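Platelet inhibitor (Ancylostoma caninum, PDB 4TPV) inhibits platelet aggregation and the adhesion of resting platelets to fibrinogen and collagen, possibly by binding the integrins that mediate them. Local coordinates at residues L22-R27 and D169-L174; K38-V43 and A163-D168. All blocks are in the same frame, centred on the assembly; numbering follows the deposited sequence.

Both contacts tie the C-terminal part of the chain to an early part of the CAP fold, and their centres lie about 10 Å apart on the same side of the chain's centre. Along the sequence contact 2 is nested inside the loop that contact 1 closes: helix 13-34 comes first, then 38-43, leading into strand 43-44, and finally 163-168 and 169-174, directly consecutive. On the late side they use one beta hairpin: contact 2 its strand 166-167, contact 1 the loop leading on to strand 176-177. On the early side Asn24 OD1 with Met42 N and Arg27 NE with Arg40 O, each pair 2.8 Å apart, join the two, so the cysteine-rich C-terminal region is seated on a helix and loop that are bonded to each other.

Contact 1. Residues L22-R27 and D169-L174; sequences LHNGYR and DDWQNL
Trp171 lays the six-membered ring of its indole against Asn24 on helix 13-34, and the evidence for a CH-pi contact is direct: Asn24 CB stands 3.5 Å from the centroid of that ring, 18° off its normal. The approach is over the face, displaced toward the rim, where Asn24 CB comes within 3.3 Å of Trp171 CZ2. Farther along the rim, Trp171 CZ3 reaches the helix backbone, 3.6 Å from Gly25 N, in an oblique approach. The amide of Asn24 does not lie flat on the indole; the two planes are 56° apart, and Asn24 ND2 remains 3.9 Å from Trp171 CZ2.

What orients this amide comes from elsewhere. CG lies anti to the carbonyl carbon (chi1 -80°), which sends the amide toward the loop before strand 43-44, where OD1 accepts from Met42 N; CB, placed by the helix backbone, is what meets the ring. The rest of the helix turn is committed in other directions: His23 bonds to Tyr137, and Tyr26 stacks on Trp89. On the late side, the loop between strands 166-167 and 176-177 turns at Gln172 and Asn173, both with positive phi, as a type I' beta turn closed by Leu174 N to Trp171 O at 2.9 Å, and Leu174 and Gln172 touch Ala28 one turn farther along the helix. Trp171 also rests on Glu21, so the indole follows the helix surface. The contact thus joins the first long helix of the CAP fold to the C-terminal cysteine-rich region through dispersion and weak CH-pi attraction, while Asn24 OD1 is bonded to the loop before strand 43-44.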
# COMPACT_ATOMS: atom_id res chain seq x y z
N LEU A 22 -0.02 3.67 -8.31
CA LEU A 22 1.39 3.40 -8.03
C LEU A 22 1.54 2.11 -7.22
O LEU A 22 2.32 1.22 -7.58
CB LEU A 22 2.01 4.57 -7.28
CG LEU A 22 3.53 4.64 -7.30
CD1 LEU A 22 4.01 4.85 -8.75
CD2 LEU A 22 3.98 5.78 -6.40
N HIS A 23 0.74 1.98 -6.16
CA HIS A 23 0.78 0.75 -5.36
C HIS A 23 0.42 -0.50 -6.17
O HIS A 23 1.07 -1.53 -6.07
CB HIS A 23 -0.17 0.85 -4.17
CG HIS A 23 0.39 1.60 -3.00
ND1 HIS A 23 0.47 2.97 -2.96
CD2 HIS A 23 0.87 1.16 -1.81
CE1 HIS A 23 1.01 3.35 -1.81
NE2 HIS A 23 1.26 2.26 -1.09
N ASN A 24 -0.64 -0.42 -6.97
CA ASN A 24 -1.01 -1.58 -7.75
C ASN A 24 0.05 -1.95 -8.80
O ASN A 24 0.31 -3.13 -9.01
CB ASN A 24 -2.38 -1.35 -8.38
CG ASN A 24 -3.50 -1.60 -7.39
OD1 ASN A 24 -3.37 -2.45 -6.52
ND2 ASN A 24 -4.61 -0.90 -7.56
N GLY A 25 0.68 -0.95 -9.42
CA GLY A 25 1.81 -1.23 -10.31
C GLY A 25 2.97 -1.90 -9.60
O GLY A 25 3.62 -2.79 -10.16
N TYR A 26 3.26 -1.45 -8.38
CA TYR A 26 4.29 -2.10 -7.56
C TYR A 26 3.89 -3.54 -7.29
O TYR A 26 4.70 -4.45 -7.35
CB TYR A 26 4.49 -1.39 -6.22
CG TYR A 26 5.07 0.00 -6.26
CD1 TYR A 26 5.83 0.43 -7.32
CD2 TYR A 26 4.87 0.88 -5.20
CE1 TYR A 26 6.38 1.70 -7.34
CE2 TYR A 26 5.40 2.15 -5.21
CZ TYR A 26 6.16 2.55 -6.28
OH TYR A 26 6.68 3.82 -6.29
N ARG A 27 2.63 -3.74 -6.95
CA ARG A 27 2.17 -5.09 -6.60
C ARG A 27 2.13 -6.03 -7.82
O ARG A 27 2.43 -7.22 -7.72
CB ARG A 27 0.80 -5.00 -5.89
CG ARG A 27 0.89 -4.33 -4.52
CD ARG A 27 -0.48 -3.97 -3.94
NE ARG A 27 -1.28 -5.16 -3.64
CZ ARG A 27 -1.15 -5.89 -2.53
NH1 ARG A 27 -0.25 -5.55 -1.62
NH2 ARG A 27 -1.89 -6.99 -2.35
N ASP A 169 -8.54 -8.72 -14.54
CA ASP A 169 -8.06 -8.48 -15.91
C ASP A 169 -7.62 -7.02 -16.09
O ASP A 169 -7.05 -6.65 -17.13
CB ASP A 169 -9.11 -8.88 -16.97
CG ASP A 169 -10.47 -8.26 -16.73
OD1 ASP A 169 -10.55 -7.22 -16.05
OD2 ASP A 169 -11.47 -8.84 -17.24
N ASP A 170 -7.86 -6.19 -15.09
CA ASP A 170 -7.37 -4.81 -15.11
C ASP A 170 -5.88 -4.70 -14.82
O ASP A 170 -5.25 -3.68 -15.11
CB ASP A 170 -8.12 -3.96 -14.07
CG ASP A 170 -9.53 -3.66 -14.46
OD1 ASP A 170 -9.85 -3.73 -15.67
OD2 ASP A 170 -10.31 -3.30 -13.55
N TRP A 171 -5.33 -5.75 -14.21
CA TRP A 171 -3.95 -5.74 -13.75
C TRP A 171 -3.22 -6.98 -14.26
O TRP A 171 -2.62 -7.74 -13.49
CB TRP A 171 -3.90 -5.63 -12.21
CG TRP A 171 -4.28 -4.25 -11.78
CD1 TRP A 171 -5.50 -3.84 -11.35
CD2 TRP A 171 -3.46 -3.07 -11.83
NE1 TRP A 171 -5.50 -2.48 -11.11
CE2 TRP A 171 -4.26 -1.99 -11.39
CE3 TRP A 171 -2.14 -2.83 -12.20
CZ2 TRP A 171 -3.77 -0.68 -11.32
CZ3 TRP A 171 -1.65 -1.52 -12.10
CH2 TRP A 171 -2.46 -0.47 -11.67
N GLN A 172 -3.33 -7.17 -15.56
CA GLN A 172 -2.61 -8.19 -16.33
C GLN A 172 -2.84 -9.60 -15.78
O GLN A 172 -2.00 -10.49 -15.94
CB GLN A 172 -1.10 -7.87 -16.37
CG GLN A 172 -0.77 -6.48 -16.97
CD GLN A 172 -0.95 -5.32 -15.96
OE1 GLN A 172 -0.40 -5.35 -14.85
NE2 GLN A 172 -1.70 -4.29 -16.34
N ASN A 173 -4.01 -9.82 -15.18
CA ASN A 173 -4.32 -11.10 -14.55
C ASN A 173 -3.25 -11.57 -13.57
O ASN A 173 -2.96 -12.77 -13.46
CB ASN A 173 -4.58 -12.16 -15.63
CG ASN A 173 -5.84 -11.87 -16.40
OD1 ASN A 173 -5.79 -11.53 -17.58
ND2 ASN A 173 -6.98 -11.98 -15.73
N LEU A 174 -2.71 -10.61 -12.83
CA LEU A 174 -1.69 -10.88 -11.83
C LEU A 174 -2.23 -10.73 -10.42
O LEU A 174 -1.68 -11.31 -9.48
CB LEU A 174 -0.50 -9.93 -11.99
CG LEU A 174 0.39 -10.20 -13.21
CD1 LEU A 174 1.34 -9.03 -13.44
CD2 LEU A 174 1.16 -11.51 -13.02

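Contact 2. Residues K38-V43 and A163-D168; sequences KMRTMV and AGVTCD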
# COMPACT_ATOMS: atom_id res chain seq x y z
N LYS A 38 -1.55 -14.97 -4.77
CA LYS A 38 -2.81 -14.30 -4.40
C LYS A 38 -2.59 -12.86 -3.96
O LYS A 38 -3.05 -12.41 -2.90
CB LYS A 38 -3.54 -15.12 -3.33
CG LYS A 38 -2.74 -15.52 -2.11
CD LYS A 38 -3.66 -16.22 -1.10
CE LYS A 38 -2.85 -16.86 0.02
NZ LYS A 38 -3.76 -17.56 0.99
N MET A 39 -1.90 -12.11 -4.82
CA MET A 39 -1.68 -10.69 -4.55
C MET A 39 -2.95 -9.94 -4.89
O MET A 39 -3.39 -9.95 -6.03
CB MET A 39 -0.51 -10.15 -5.37
CG MET A 39 -0.18 -8.70 -5.07
SD MET A 39 0.82 -8.48 -3.59
CE MET A 39 2.42 -9.14 -4.08
N ARG A 40 -3.55 -9.28 -3.90
CA ARG A 40 -4.79 -8.53 -4.14
C ARG A 40 -4.58 -7.17 -4.79
O ARG A 40 -3.61 -6.46 -4.54
CB ARG A 40 -5.55 -8.35 -2.82
CG ARG A 40 -6.06 -9.71 -2.25
CD ARG A 40 -7.17 -9.57 -1.23
NE ARG A 40 -8.42 -9.14 -1.87
CZ ARG A 40 -9.63 -9.36 -1.37
NH1 ARG A 40 -9.77 -10.02 -0.23
NH2 ARG A 40 -10.70 -8.92 -2.01
N THR A 41 -5.56 -6.79 -5.61
CA THR A 41 -5.66 -5.43 -6.10
C THR A 41 -6.03 -4.55 -4.93
O THR A 41 -6.95 -4.88 -4.17
CB THR A 41 -6.72 -5.29 -7.18
OG1 THR A 41 -6.46 -6.23 -8.23
CG2 THR A 41 -6.72 -3.88 -7.77
N MET A 42 -5.31 -3.44 -4.77
CA MET A 42 -5.73 -2.44 -3.78
C MET A 42 -6.76 -1.47 -4.33
O MET A 42 -6.72 -1.05 -5.49
CB MET A 42 -4.56 -1.62 -3.28
CG MET A 42 -3.64 -2.35 -2.32
SD MET A 42 -2.28 -1.29 -1.78
CE MET A 42 -1.60 -2.32 -0.46
N VAL A 43 -7.69 -1.11 -3.45
CA VAL A 43 -8.69 -0.09 -3.75
C VAL A 43 -8.53 1.04 -2.74
O VAL A 43 -8.24 0.78 -1.58
CB VAL A 43 -10.12 -0.67 -3.67
CG1 VAL A 43 -11.17 0.44 -3.76
CG2 VAL A 43 -10.31 -1.74 -4.74
N ALA A 163 -15.69 -15.34 -1.00
CA ALA A 163 -16.80 -14.88 -1.83
C ALA A 163 -16.45 -13.74 -2.80
O ALA A 163 -15.95 -12.69 -2.41
CB ALA A 163 -17.98 -14.45 -0.92
N GLY A 164 -16.72 -14.00 -4.07
CA GLY A 164 -16.66 -12.98 -5.10
C GLY A 164 -15.30 -12.60 -5.63
O GLY A 164 -15.22 -11.81 -6.57
N VAL A 165 -14.23 -13.16 -5.07
CA VAL A 165 -12.89 -12.72 -5.47
C VAL A 165 -12.35 -13.55 -6.64
O VAL A 165 -12.34 -14.77 -6.61
CB VAL A 165 -11.90 -12.78 -4.27
CG1 VAL A 165 -10.49 -12.29 -4.64
CG2 VAL A 165 -12.44 -11.97 -3.10
N THR A 166 -11.89 -12.85 -7.68
CA THR A 166 -11.46 -13.46 -8.93
C THR A 166 -10.17 -12.78 -9.40
O THR A 166 -9.71 -11.81 -8.81
CB THR A 166 -12.52 -13.31 -10.06
OG1 THR A 166 -12.71 -11.91 -10.33
CG2 THR A 166 -13.84 -13.93 -9.65
N CYS A 167 -9.59 -13.31 -10.48
CA CYS A 167 -8.38 -12.69 -11.01
C CYS A 167 -8.77 -11.41 -11.73
O CYS A 167 -9.82 -11.36 -12.37
CB CYS A 167 -7.67 -13.65 -11.96
SG CYS A 167 -5.98 -13.14 -12.36
N ASP A 168 -7.92 -10.39 -11.64
CA ASP A 168 -8.22 -9.05 -12.13
C ASP A 168 -7.67 -8.74 -13.53
O ASP A 168 -6.46 -8.48 -13.68
CB ASP A 168 -7.67 -8.02 -11.14
CG ASP A 168 -8.24 -6.62 -11.36
OD1 ASP A 168 -8.90 -6.39 -12.39
OD2 ASP A 168 -8.04 -5.77 -10.47
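Val165 meets the end of Arg40 across the contact, its CG2 lying 3.7 Å from Arg40 NH2. The other branch, Val165 CG1, sits over one face of the guanidinium, 4.2 Å above its plane and offset toward the rim. The bend of the arginine chain at chi3 (70°) helps bring the group there, and Tyr161 adds a cation-pi contact. Beyond Thr166, Cys167, whose CB points away from 38-43, is joined by a disulfide to Cys155. This bridge probably steadies strand 166-167, which pairs antiparallel with 176-177 in a small cystine-rich hairpin; the loop before strand 43-44 of the CAP fold docks on it, with backbone bonds from Met39 and Thr41 to Cys176.

Asp168 directs its CB toward that loop. Its carboxylate is carried to Thr41 by a CG anti to the backbone N (chi1 -165°), and Thr41 OG1 donates to Asp168 OD2 at 2.8 Å; Asp168 OD2 receives the bond on its anti lone pair, the one directed away from the other oxygen. Asp168 OD1 accepts from Asp170 N in an Asx turn, so both carboxylate oxygens are engaged, which would restrain its rotation. Thr41 CG2 packs 3.6 Å from Asp168 OD2.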